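Local coordinates for putative uncharacterized protein (Mycobacterium avium, PDB 2Z6V), which is probably a sulfotransferase that transfers a sulfuryl group from the donor PAPS to an acceptor not yet identified, at residues 211-214 / 215-218; 76-79 / 80-84; 360-363 / 364-367. All coordinates share one frame; numbering follows the deposited sequence.

Contact 1. Residues 211-214 / 215-218; sequences DRYA and RWLF
The Tyr213 ring overlaps the six-membered ring of Trp216 at a slant, three residues on in the first turns of the short helix 212-219. The ring centroids lie 5.7 Å apart and the planes meet at 47°. The closest carbons are Tyr213 CE1 and Trp216 CZ3, at 3.8 Å. Both side chains leave the helix with CG anti to the backbone N, which sends the two rings out on the same flank. Leu217 CD2 lies 4.2 Å from Tyr213 CE2, also at a slant to the phenol ring. Helix 50-64 packs on both aromatic side chains, Ile58 on Tyr213 and Leu57 on Trp216. Tyr213 OH is hydrogen-bonded to the backbone N of Gly201, in a loop outside the helix.

Asp211 occupies the N-cap position, but its carboxylate caps no backbone N-H. It turns to Arg215 instead. The arginine chain bends at chi3 (81°), and Asp211 OD2 comes to the edge of the guanidinium, near its plane. Arg215 NH1 donates a weak hydrogen bond, 3.5 Å, to Asp211 OD2, as part of a salt bridge. The side chain of Ala214 lies about 5 Å from a bound palmitic acid. At the start of the helix, Arg215 N donates to Asp211 O at 2.9 Å.

Contact 2. Residues 76-79 / 80-84; sequences VLDD and ATNAL
Leu77 O accepts two bonds from Thr81. The hydroxyl OG1 of Thr81 donates to Leu77 O at 2.6 Å, and the backbone N of Thr81 donates to the same Leu77 O at 3.0 Å. The two donors reach the oxygen from opposite faces of its carbonyl plane. Thr81 has OG1 beside its own backbone N (chi1 -54°), and this turns the hydroxyl back to the carbonyl one turn earlier. The polar end of a buried threonine is thus satisfied within its own helix. The side chain also touches Val33, Leu36 and Arg40 of helix 30-41. The setting is a regular alpha-helix, 70-96, whose i to i+4 backbone bonds run unbroken through this part. Ala80 N to Val76 O, at 3.0 Å, is one of them, and Ala83 N to Asp79 O another.

Val76 and Ala80 face helix 50-64. On a more open flank, Asp78 and Asn82 lie one turn apart. Asp78 OD2 is 3.6 Å from Asn82 ND2, and the carboxylate and amide planes are 77° apart. Arg40 bridges the two residues, with a salt bridge to Asp78 OD1 and a weak hydrogen bond to Asn82 OD1. Asp79 OD2 pairs with Arg75 of the preceding turn.

Contact 3. Residues 360-363 / 364-367; sequences AETE and ARMR
Glu363 and Arg367 lie side by side and point the same way, one turn apart on helix 360-371. The carboxylate lies over one face of the guanidinium, and the two planes are only 17° apart. Glu363 CD is 3.5 Å from Arg367 NH1. The salt bridge between Glu363 OE1 and Arg367 NH1 is long, at 3.6 Å. The oxygen sits well out of the guanidinium plane, so no N-H points at it. Glu363 reaches this place with CG anti to the backbone N (chi1 180°) and an extended chain beyond. Arg367 is also extended from CG to NE, and its guanidinium ends beside the carboxylate.

On another side of the helix, Thr362 and Met366 make the apolar contact. The methyl CG2 of Thr362 is 3.7 Å from the terminal methyl CE of Met366. Met366 N donates to Thr362 O at 2.9 Å in the backbone of the same turn.

Further out, helix 343-353 packs against both pairs. Its Met344, Met347 and Tyr351 lie on the Met366 side chain, and Met344 also touches Glu363. The hydroxyl of Thr362 is bonded to that of Thr359, just before the segment. The loop residues Asp129 and Pro130 touch the same threonine. Arg348 gives Glu363 OE2 its salt bridge through NE.

Arg348 also brings its NH2 close to NH2 of Arg367. Glu363 therefore lies near two arginines, and their positive charges would be expected to keep its carboxylate ionised. The link to Arg367 is a stacked ion pair without a directed hydrogen bond, so it should depend little on exact alignment. The salt bridge to Arg348 joins Glu363 to helix 343-353.

Overall arrangement
The three contacts come along the chain in the order 2, 1, 3, each within a single helix. Contact 2 is in the long helix 70-96, contact 1 in helix 212-219 and contact 3 in helix 360-371. Contacts 1 and 2 have their centres 19 Å apart. They do not touch, but helix 50-64 packs against side chains of both. Contact 3 lies on the opposite side of the chain's centre, with its centre 42 Å from contact 1 and 39 Å from contact 2. The chain also holds a five-stranded parallel sheet, in keeping with the alpha/beta fold of sulfotransferases. Contacts 1 and 2 thus belong to one helical side, with contact 1 next to the bound palmitic acid, and contact 3 to a separate region.

Contact 1. Residues 211-214 / 215-218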
loop_
_atom_site.group_PDB
_atom_site.type_symbol
_atom_site.label_atom_id
_atom_site.label_comp_id
_atom_site.label_asym_id
_atom_site.label_seq_id
_atom_site.Cartn_x
_atom_site.Cartn_y
_atom_site.Cartn_z
ATOM N N ASP A 211 -16.987 -5.269 7.698
ATOM C CA ASP A 211 -15.697 -5.933 7.616
ATOM C C ASP A 211 -15.800 -7.242 6.839
ATOM O O ASP A 211 -14.903 -8.078 6.909
ATOM C CB ASP A 211 -15.151 -6.197 9.025
ATOM C CG ASP A 211 -15.899 -7.303 9.747
ATOM O OD1 ASP A 211 -17.108 -7.479 9.494
ATOM O OD2 ASP A 211 -15.279 -7.990 10.582
ATOM N N ARG A 212 -16.890 -7.424 6.100
ATOM C CA ARG A 212 -17.043 -8.642 5.321
ATOM C C ARG A 212 -15.912 -8.775 4.304
ATOM O O ARG A 212 -15.291 -9.831 4.199
ATOM C CB ARG A 212 -18.384 -8.674 4.582
ATOM C CG ARG A 212 -18.518 -9.907 3.688
ATOM C CD ARG A 212 -19.845 -9.986 2.936
ATOM N NE ARG A 212 -20.094 -8.805 2.110
ATOM C CZ ARG A 212 -20.888 -8.789 1.043
ATOM N NH1 ARG A 212 -21.509 -9.898 0.659
ATOM N NH2 ARG A 212 -21.067 -7.661 0.367
ATOM N N TYR A 213 -15.641 -7.711 3.554
ATOM C CA TYR A 213 -14.577 -7.764 2.559
ATOM C C TYR A 213 -13.227 -8.092 3.205
ATOM O O TYR A 213 -12.474 -8.918 2.684
ATOM C CB TYR A 213 -14.471 -6.445 1.786
ATOM C CG TYR A 213 -13.343 -6.443 0.782
ATOM C CD1 TYR A 213 -13.481 -7.068 -0.458
ATOM C CD2 TYR A 213 -12.103 -5.896 1.109
ATOM C CE1 TYR A 213 -12.404 -7.158 -1.348
ATOM C CE2 TYR A 213 -11.021 -5.980 0.232
ATOM C CZ TYR A 213 -11.176 -6.615 -0.991
ATOM O OH TYR A 213 -10.089 -6.736 -1.829
ATOM N N ALA A 214 -12.923 -7.455 4.334
ATOM C CA ALA A 214 -11.658 -7.698 5.024
ATOM C C ALA A 214 -11.521 -9.126 5.569
ATOM O O ALA A 214 -10.427 -9.685 5.589
ATOM C CB ALA A 214 -11.478 -6.691 6.160
ATOM N N ARG A 215 -12.623 -9.716 6.017
ATOM C CA ARG A 215 -12.557 -11.064 6.558
ATOM C C ARG A 215 -12.380 -12.053 5.426
ATOM O O ARG A 215 -11.734 -13.092 5.590
ATOM C CB ARG A 215 -13.817 -11.390 7.366
ATOM C CG ARG A 215 -13.985 -10.529 8.627
ATOM C CD ARG A 215 -15.159 -10.992 9.489
ATOM N NE ARG A 215 -14.803 -12.138 10.327
ATOM C CZ ARG A 215 -14.255 -12.046 11.538
ATOM N NH1 ARG A 215 -14.003 -10.852 12.071
ATOM N NH2 ARG A 215 -13.941 -13.149 12.211
ATOM N N TRP A 216 -12.935 -11.716 4.267
ATOM C CA TRP A 216 -12.827 -12.587 3.107
ATOM C C TRP A 216 -11.390 -12.586 2.640
ATOM O O TRP A 216 -10.802 -13.636 2.371
ATOM C CB TRP A 216 -13.707 -12.083 1.968
ATOM C CG TRP A 216 -13.417 -12.768 0.656
ATOM C CD1 TRP A 216 -13.764 -14.044 0.300
ATOM C CD2 TRP A 216 -12.695 -12.222 -0.461
ATOM N NE1 TRP A 216 -13.304 -14.324 -0.968
ATOM C CE2 TRP A 216 -12.646 -13.227 -1.459
ATOM C CE3 TRP A 216 -12.088 -10.982 -0.716
ATOM C CZ2 TRP A 216 -12.012 -13.030 -2.697
ATOM C CZ3 TRP A 216 -11.459 -10.782 -1.947
ATOM C CH2 TRP A 216 -11.427 -11.806 -2.922
ATOM N N LEU A 217 -10.837 -11.383 2.561
ATOM C CA LEU A 217 -9.474 -11.176 2.105
ATOM C C LEU A 217 -8.450 -11.929 2.936
ATOM O O LEU A 217 -7.610 -12.639 2.394
ATOM C CB LEU A 217 -9.145 -9.681 2.119
ATOM C CG LEU A 217 -7.809 -9.293 1.481
ATOM C CD1 LEU A 217 -7.835 -9.596 -0.017
ATOM C CD2 LEU A 217 -7.551 -7.821 1.732
ATOM N N PHE A 218 -8.531 -11.777 4.250
ATOM C CA PHE A 218 -7.594 -12.416 5.161
ATOM C C PHE A 218 -7.789 -13.919 5.369
ATOM O O PHE A 218 -6.813 -14.660 5.474
ATOM C CB PHE A 218 -7.653 -11.721 6.525
ATOM C CG PHE A 218 -6.960 -10.389 6.568
ATOM C CD1 PHE A 218 -6.774 -9.638 5.415
ATOM C CD2 PHE A 218 -6.513 -9.872 7.778
ATOM C CE1 PHE A 218 -6.148 -8.383 5.469
ATOM C CE2 PHE A 218 -5.887 -8.618 7.844
ATOM C CZ PHE A 218 -5.704 -7.874 6.687
#

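Contact 2. Residues 76-79 / 80-84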
loop_
_atom_site.group_PDB
_atom_site.type_symbol
_atom_site.label_atom_id
_atom_site.label_comp_id
_atom_site.label_asym_id
_atom_site.label_seq_id
_atom_site.Cartn_x
_atom_site.Cartn_y
_atom_site.Cartn_z
ATOM N N VAL A 76 -16.836 4.945 -5.081
ATOM C CA VAL A 76 -16.245 3.622 -4.964
ATOM C C VAL A 76 -16.313 2.858 -6.280
ATOM O O VAL A 76 -15.348 2.202 -6.674
ATOM C CB VAL A 76 -16.942 2.777 -3.885
ATOM C CG1 VAL A 76 -16.293 1.406 -3.809
ATOM C CG2 VAL A 76 -16.854 3.474 -2.547
ATOM N N LEU A 77 -17.453 2.933 -6.956
ATOM C CA LEU A 77 -17.613 2.241 -8.228
ATOM C C LEU A 77 -16.722 2.865 -9.302
ATOM O O LEU A 77 -16.203 2.168 -10.178
ATOM C CB LEU A 77 -19.079 2.273 -8.670
ATOM C CG LEU A 77 -20.024 1.378 -7.863
ATOM C CD1 LEU A 77 -21.473 1.699 -8.218
ATOM C CD2 LEU A 77 -19.702 -0.087 -8.150
ATOM N N ASP A 78 -16.539 4.179 -9.233
ATOM C CA ASP A 78 -15.691 4.861 -10.200
ATOM C C ASP A 78 -14.236 4.426 -10.008
ATOM O O ASP A 78 -13.505 4.209 -10.979
ATOM C CB ASP A 78 -15.800 6.381 -10.046
ATOM C CG ASP A 78 -15.101 7.125 -11.171
ATOM O OD1 ASP A 78 -15.441 6.866 -12.350
ATOM O OD2 ASP A 78 -14.211 7.959 -10.881
ATOM N N ASP A 79 -13.822 4.297 -8.751
ATOM C CA ASP A 79 -12.462 3.872 -8.458
ATOM C C ASP A 79 -12.241 2.414 -8.886
ATOM O O ASP A 79 -11.185 2.064 -9.415
ATOM C CB ASP A 79 -12.159 4.035 -6.961
ATOM C CG ASP A 79 -11.974 5.494 -6.556
ATOM O OD1 ASP A 79 -11.358 6.255 -7.330
ATOM O OD2 ASP A 79 -12.427 5.880 -5.457
ATOM N N ALA A 80 -13.249 1.574 -8.662
ATOM C CA ALA A 80 -13.159 0.163 -9.024
ATOM C C ALA A 80 -13.018 0.030 -10.531
ATOM O O ALA A 80 -12.230 -0.782 -11.021
ATOM C CB ALA A 80 -14.392 -0.580 -8.548
ATOM N N THR A 81 -13.781 0.845 -11.257
ATOM C CA THR A 81 -13.764 0.839 -12.713
ATOM C C THR A 81 -12.384 1.205 -13.204
ATOM O O THR A 81 -11.813 0.503 -14.023
ATOM C CB THR A 81 -14.779 1.841 -13.290
ATOM O OG1 THR A 81 -16.071 1.575 -12.735
ATOM C CG2 THR A 81 -14.853 1.720 -14.815
ATOM N N ASN A 82 -11.843 2.305 -12.692
ATOM C CA ASN A 82 -10.506 2.743 -13.088
ATOM C C ASN A 82 -9.442 1.702 -12.754
ATOM O O ASN A 82 -8.522 1.473 -13.543
ATOM C CB ASN A 82 -10.153 4.072 -12.421
ATOM C CG ASN A 82 -10.984 5.225 -12.954
ATOM O OD1 ASN A 82 -11.308 5.267 -14.142
ATOM N ND2 ASN A 82 -11.319 6.173 -12.083
ATOM N N ALA A 83 -9.576 1.071 -11.588
ATOM C CA ALA A 83 -8.634 0.049 -11.159
ATOM C C ALA A 83 -8.684 -1.135 -12.124
ATOM O O ALA A 83 -7.646 -1.632 -12.556
ATOM C CB ALA A 83 -8.962 -0.414 -9.738
ATOM N N LEU A 84 -9.893 -1.575 -12.460
ATOM C CA LEU A 84 -10.067 -2.692 -13.379
ATOM C C LEU A 84 -9.591 -2.315 -14.777
ATOM O O LEU A 84 -9.093 -3.166 -15.521
ATOM C CB LEU A 84 -11.540 -3.126 -13.422
ATOM C CG LEU A 84 -11.847 -4.358 -14.280
ATOM C CD1 LEU A 84 -11.015 -5.536 -13.795
ATOM C CD2 LEU A 84 -13.335 -4.679 -14.208
#

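Contact 3. Residues 360-363 / 364-367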
loop_
_atom_site.group_PDB
_atom_site.type_symbol
_atom_site.label_atom_id
_atom_site.label_comp_id
_atom_site.label_asym_id
_atom_site.label_seq_id
_atom_site.Cartn_x
_atom_site.Cartn_y
_atom_site.Cartn_z
ATOM N N ALA A 360 29.058 6.839 -2.585
ATOM C CA ALA A 360 29.133 8.164 -1.998
ATOM C C ALA A 360 28.081 9.058 -2.618
ATOM O O ALA A 360 27.450 9.855 -1.931
ATOM C CB ALA A 360 30.511 8.753 -2.224
ATOM N N GLU A 361 27.890 8.921 -3.923
ATOM C CA GLU A 361 26.908 9.734 -4.627
ATOM C C GLU A 361 25.522 9.508 -4.026
ATOM O O GLU A 361 24.785 10.466 -3.751
ATOM C CB GLU A 361 26.900 9.383 -6.118
ATOM C CG GLU A 361 28.255 9.550 -6.808
ATOM C CD GLU A 361 29.352 8.668 -6.204
ATOM O OE1 GLU A 361 29.176 7.428 -6.151
ATOM O OE2 GLU A 361 30.396 9.218 -5.782
ATOM N N THR A 362 25.183 8.235 -3.816
ATOM C CA THR A 362 23.895 7.868 -3.249
ATOM C C THR A 362 23.765 8.391 -1.818
ATOM O O THR A 362 22.751 8.997 -1.461
ATOM C CB THR A 362 23.688 6.318 -3.296
ATOM O OG1 THR A 362 23.459 5.911 -4.651
ATOM C CG2 THR A 362 22.499 5.890 -2.447
ATOM N N GLU A 363 24.797 8.171 -1.009
ATOM C CA GLU A 363 24.788 8.631 0.378
ATOM C C GLU A 363 24.565 10.145 0.435
ATOM O O GLU A 363 23.911 10.658 1.346
ATOM C CB GLU A 363 26.104 8.254 1.064
ATOM C CG GLU A 363 26.195 8.693 2.514
ATOM C CD GLU A 363 27.454 8.185 3.214
ATOM O OE1 GLU A 363 28.556 8.292 2.620
ATOM O OE2 GLU A 363 27.341 7.691 4.362
ATOM N N ALA A 364 25.103 10.858 -0.548
ATOM C CA ALA A 364 24.940 12.304 -0.604
ATOM C C ALA A 364 23.486 12.675 -0.919
ATOM O O ALA A 364 22.937 13.615 -0.331
ATOM C CB ALA A 364 25.870 12.890 -1.650
ATOM N N ARG A 365 22.872 11.935 -1.846
ATOM C CA ARG A 365 21.477 12.178 -2.229
ATOM C C ARG A 365 20.575 11.915 -1.037
ATOM O O ARG A 365 19.607 12.643 -0.805
ATOM C CB ARG A 365 21.061 11.274 -3.395
ATOM C CG ARG A 365 21.904 11.451 -4.647
ATOM C CD ARG A 365 21.375 10.629 -5.803
ATOM N NE ARG A 365 22.227 10.730 -6.987
ATOM C CZ ARG A 365 23.339 10.020 -7.185
ATOM N NH1 ARG A 365 23.744 9.142 -6.273
ATOM N NH2 ARG A 365 24.051 10.185 -8.299
ATOM N N MET A 366 20.898 10.875 -0.276
ATOM C CA MET A 366 20.111 10.543 0.900
ATOM C C MET A 366 20.204 11.661 1.933
ATOM O O MET A 366 19.206 12.024 2.555
ATOM C CB MET A 366 20.595 9.234 1.519
ATOM C CG MET A 366 20.536 8.060 0.580
ATOM S SD MET A 366 20.741 6.528 1.476
ATOM C CE MET A 366 20.110 5.338 0.298
ATOM N N ARG A 367 21.410 12.195 2.112
ATOM C CA ARG A 367 21.643 13.278 3.064
ATOM C C ARG A 367 20.962 14.553 2.596
ATOM O O ARG A 367 20.394 15.298 3.395
ATOM C CB ARG A 367 23.142 13.518 3.223
ATOM C CG ARG A 367 23.769 12.700 4.323
ATOM C CD ARG A 367 25.267 12.618 4.144
ATOM N NE ARG A 367 25.918 12.024 5.306
ATOM C CZ ARG A 367 27.142 11.506 5.286
ATOM N NH1 ARG A 367 27.839 11.504 4.155
ATOM N NH2 ARG A 367 27.675 11.006 6.398
#